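Local coordinates for putative enoyl-CoA hydratase/isomerase (Bordetella parapertussis, PDB 3ISA), which probably acts on acyl-CoA thioesters as a crotonase-family enoyl-CoA hydratase or isomerase, although its own substrate and reaction remain unassigned, at residues E73-S76 with L82-V85; L90-A95 with D215-D220. All blocks are in the same frame, centred on the assembly; numbering follows the deposited sequence.

Interaction 1. Residues E73-S76 with L82-V85; sequences ETQS and LRMV
Gln75 and Arg83 form the closest backbone pair of this contact, yet their CA atoms stand 10.4 Å apart, so residues 73-76 and 82-85 meet through side chains alone. In this crotonase-fold chain, residues 73-76 belong to the loop after strand 53-58, whereas 82-85 lie within helix 77-95. Ser76 is the N-cap of that helix: its side chain caps a backbone N of the first turn while its own backbone N is hydrogen-bonded to Asp79 OD2, a capping box. The loop therefore runs directly into the helix whose second turn sends Arg83 back to meet it.

Both long side chains have CG anti to their own carbonyl carbon. Beyond CG the Gln75 chain is extended (chi2 -171°), while that of Arg83 bends at chi3 (59°), and the two chains lie nearly perpendicular. The guanidinium presents its edge: Arg83 NH1 donates to Gln75 OE1 over 3.0 Å, with OE1 almost in the guanidinium plane. From the amide's side the approach is less regular, since NH1 stands 37° out of the carbonyl plane and not on a lone pair. Only 84 Å² is buried, in keeping with a single polar link at the surface.

Arg83 NH2 is hydrogen-bonded to the backbone oxygens of Asp68 and Leu31, and the side chain also rests on Phe67. Arg83 thus joins two loops, the one after strand 53-58 and the one before helix 33-48, to helix 77-95. Gln75 OE1 also lies 3.4 Å from Arg83 CD, at the bend of the arginine chain.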
# COMPACT_ATOMS: atom_id res chain seq x y z
N GLU D 73 -39.44 1.34 10.39
CA GLU D 73 -40.35 2.15 9.55
C GLU D 73 -40.50 3.60 10.01
O GLU D 73 -40.69 4.49 9.19
CB GLU D 73 -41.74 1.48 9.45
CG GLU D 73 -41.77 0.25 8.54
CD GLU D 73 -41.98 0.59 7.06
OE1 GLU D 73 -41.31 1.50 6.52
OE2 GLU D 73 -42.82 -0.09 6.43
N THR D 74 -40.39 3.83 11.31
CA THR D 74 -40.51 5.17 11.87
C THR D 74 -39.16 5.88 12.03
O THR D 74 -39.09 7.00 12.54
CB THR D 74 -41.27 5.16 13.22
OG1 THR D 74 -40.60 4.31 14.15
CG2 THR D 74 -42.70 4.67 13.03
N GLN D 75 -38.09 5.22 11.59
CA GLN D 75 -36.78 5.87 11.60
C GLN D 75 -36.43 6.30 10.19
O GLN D 75 -36.84 5.66 9.22
CB GLN D 75 -35.72 4.96 12.19
CG GLN D 75 -35.96 4.68 13.68
CD GLN D 75 -34.81 3.97 14.35
OE1 GLN D 75 -33.72 3.88 13.79
NE2 GLN D 75 -35.04 3.47 15.56
N SER D 76 -35.68 7.39 10.05
CA SER D 76 -35.34 7.90 8.73
C SER D 76 -34.21 7.09 8.11
O SER D 76 -33.55 6.32 8.81
CB SER D 76 -34.95 9.37 8.80
OG SER D 76 -33.73 9.51 9.52
N LEU D 82 -26.77 5.98 10.43
CA LEU D 82 -26.02 6.26 11.65
C LEU D 82 -25.88 5.00 12.52
O LEU D 82 -24.79 4.69 12.99
CB LEU D 82 -26.63 7.43 12.44
CG LEU D 82 -25.93 7.77 13.76
CD1 LEU D 82 -24.44 8.02 13.54
CD2 LEU D 82 -26.56 9.01 14.42
N ARG D 83 -26.98 4.28 12.70
CA ARG D 83 -26.94 3.07 13.51
C ARG D 83 -25.99 1.99 12.93
O ARG D 83 -25.27 1.32 13.67
CB ARG D 83 -28.36 2.53 13.76
CG ARG D 83 -29.19 3.39 14.73
CD ARG D 83 -30.63 2.88 14.80
NE ARG D 83 -30.68 1.48 15.23
CZ ARG D 83 -31.73 0.69 15.11
NH1 ARG D 83 -32.84 1.15 14.54
NH2 ARG D 83 -31.68 -0.58 15.53
N MET D 84 -26.00 1.84 11.61
CA MET D 84 -25.07 0.92 10.95
C MET D 84 -23.60 1.37 11.06
O MET D 84 -22.71 0.56 11.30
CB MET D 84 -25.49 0.71 9.49
CG MET D 84 -26.69 -0.24 9.32
SD MET D 84 -26.49 -1.92 9.96
CE MET D 84 -28.01 -2.58 9.26
N VAL D 85 -23.36 2.67 10.89
CA VAL D 85 -22.02 3.24 11.06
C VAL D 85 -21.49 3.02 12.47
O VAL D 85 -20.36 2.58 12.64
CB VAL D 85 -21.99 4.75 10.64
CG1 VAL D 85 -20.71 5.41 11.11
CG2 VAL D 85 -22.13 4.83 9.11

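Interaction 2. Residues L90-A95 with D215-D220; sequences LLQRVA and DHDDAD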
# COMPACT_ATOMS: atom_id res chain seq x y z
N LEU D 90 -18.10 0.14 16.36
CA LEU D 90 -18.01 -0.82 17.45
C LEU D 90 -17.21 -2.07 17.05
O LEU D 90 -16.29 -2.48 17.78
CB LEU D 90 -19.40 -1.24 17.94
CG LEU D 90 -19.41 -2.40 18.95
CD1 LEU D 90 -18.67 -2.07 20.28
CD2 LEU D 90 -20.84 -2.92 19.20
N LEU D 91 -17.53 -2.64 15.89
CA LEU D 91 -16.86 -3.86 15.42
C LEU D 91 -15.34 -3.63 15.25
O LEU D 91 -14.52 -4.48 15.60
CB LEU D 91 -17.51 -4.35 14.11
CG LEU D 91 -18.99 -4.71 14.23
CD1 LEU D 91 -19.57 -5.04 12.86
CD2 LEU D 91 -19.18 -5.86 15.22
N GLN D 92 -14.99 -2.46 14.74
CA GLN D 92 -13.59 -2.13 14.55
C GLN D 92 -12.85 -1.96 15.88
O GLN D 92 -11.69 -2.37 16.01
CB GLN D 92 -13.47 -0.90 13.63
CG GLN D 92 -13.89 -1.23 12.19
CD GLN D 92 -13.65 -0.10 11.21
OE1 GLN D 92 -13.02 0.92 11.55
NE2 GLN D 92 -14.13 -0.27 9.99
N ARG D 93 -13.52 -1.38 16.88
CA ARG D 93 -12.96 -1.24 18.22
C ARG D 93 -12.71 -2.61 18.85
O ARG D 93 -11.66 -2.84 19.43
CB ARG D 93 -13.91 -0.44 19.11
CG ARG D 93 -13.72 1.06 19.01
CD ARG D 93 -15.04 1.71 19.26
NE ARG D 93 -14.96 2.95 20.03
CZ ARG D 93 -14.98 4.17 19.50
NH1 ARG D 93 -14.94 5.22 20.29
NH2 ARG D 93 -15.04 4.33 18.18
N VAL D 94 -13.67 -3.52 18.71
CA VAL D 94 -13.52 -4.89 19.23
C VAL D 94 -12.42 -5.65 18.45
O VAL D 94 -11.50 -6.23 19.07
CB VAL D 94 -14.87 -5.65 19.21
CG1 VAL D 94 -14.69 -7.11 19.72
CG2 VAL D 94 -15.91 -4.89 20.05
N ALA D 95 -12.48 -5.59 17.12
CA ALA D 95 -11.49 -6.27 16.25
C ALA D 95 -10.05 -5.85 16.50
O ALA D 95 -9.15 -6.70 16.54
CB ALA D 95 -11.83 -6.11 14.79
N ASP D 215 -5.14 -4.75 9.02
CA ASP D 215 -5.96 -3.56 9.20
C ASP D 215 -6.48 -3.05 7.84
O ASP D 215 -5.72 -2.49 7.05
CB ASP D 215 -5.15 -2.49 9.95
CG ASP D 215 -5.87 -1.15 10.05
OD1 ASP D 215 -7.09 -1.08 9.78
OD2 ASP D 215 -5.20 -0.16 10.40
N HIS D 216 -7.77 -3.26 7.59
CA HIS D 216 -8.46 -2.60 6.47
C HIS D 216 -9.70 -1.84 6.97
O HIS D 216 -10.76 -1.86 6.33
CB HIS D 216 -8.80 -3.59 5.34
CG HIS D 216 -9.16 -4.96 5.83
ND1 HIS D 216 -10.36 -5.23 6.45
CD2 HIS D 216 -8.46 -6.12 5.83
CE1 HIS D 216 -10.38 -6.50 6.82
NE2 HIS D 216 -9.25 -7.06 6.45
N ASP D 217 -9.54 -1.15 8.11
CA ASP D 217 -10.63 -0.43 8.79
C ASP D 217 -11.28 0.64 7.89
O ASP D 217 -12.51 0.72 7.80
CB ASP D 217 -10.15 0.20 10.12
CG ASP D 217 -9.96 -0.83 11.24
OD1 ASP D 217 -10.44 -1.98 11.12
OD2 ASP D 217 -9.36 -0.48 12.28
N ASP D 218 -10.46 1.45 7.22
CA ASP D 218 -11.00 2.52 6.37
C ASP D 218 -11.77 1.97 5.18
O ASP D 218 -12.88 2.42 4.91
CB ASP D 218 -9.90 3.46 5.92
CG ASP D 218 -9.46 4.42 7.01
OD1 ASP D 218 -10.00 4.35 8.13
OD2 ASP D 218 -8.56 5.25 6.75
N ALA D 219 -11.20 0.97 4.51
CA ALA D 219 -11.91 0.28 3.44
C ALA D 219 -13.24 -0.31 3.92
O ALA D 219 -14.25 -0.18 3.22
CB ALA D 219 -11.02 -0.80 2.81
N ASP D 220 -13.22 -0.96 5.09
CA ASP D 220 -14.43 -1.53 5.69
C ASP D 220 -15.53 -0.50 6.01
O ASP D 220 -16.71 -0.70 5.68
CB ASP D 220 -14.07 -2.33 6.93
CG ASP D 220 -13.34 -3.62 6.57
OD1 ASP D 220 -13.30 -3.95 5.36
OD2 ASP D 220 -12.82 -4.28 7.48
O HOH W 1 -9.62 -1.16 14.72
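The Gln92 amide and the Asp217 carboxylate lie face over face, their planes 10° apart; the two chains run antiparallel, each passing the other's flat end. Gln92 CG lies beside its backbone N and the chain is extended beyond it (chi2 -174°), which carries the amide across to Asp217. Gln92 OE1 sits 3.3 Å from Asp217 CB, while Asp217 OD1 comes 3.7 Å from Gln92 CG. Gln92 NE2 donates to Asp217 O over 2.9 Å; the 132° angle at the hydrogen makes this a bent bond. NE2 is also hydrogen-bonded to Glu88 OE2, one turn earlier, and OE1 accepts from Arg226 of the second subunit. A water gives hydrogen bonds to Gln92 O and Asp217 OD2, bridging the helices a second time.

An Asx turn, Asp217 N to Asp215 OD1 at 3.0 Å, leads into helix 217-229. His216 ND1 donates over 2.8 Å to Asp220 OD2, which lies in the ring plane, although ND1 itself stands above the carboxylate plane.

Outside the two segments, Arg213 pairs with Asp217 OD1 and Arg145 with Asp220 OD1. These arginines would offset the acidic charge beside the buried amide, and both amide ends of Gln92 are satisfied where two helices meet a neighbouring subunit.

From the N terminus, interaction 1 comes first: it spans five intervening residues, all helical, and closes a short loop over the start of helix 77-95. Interaction 2 opens later on the same helix and reaches across 119 residues to the start of helix 217-229. The two are therefore in series, neither crossing nor enclosing the other. Their centres are 20 Å apart and their nearest atoms about 5 Å, without touching. Helix 77-95 is their common element, linked near its beginning to the preceding loop and near its end to helix 217-229. Both contacts also touch the second subunit, which places this helix beside a subunit interface.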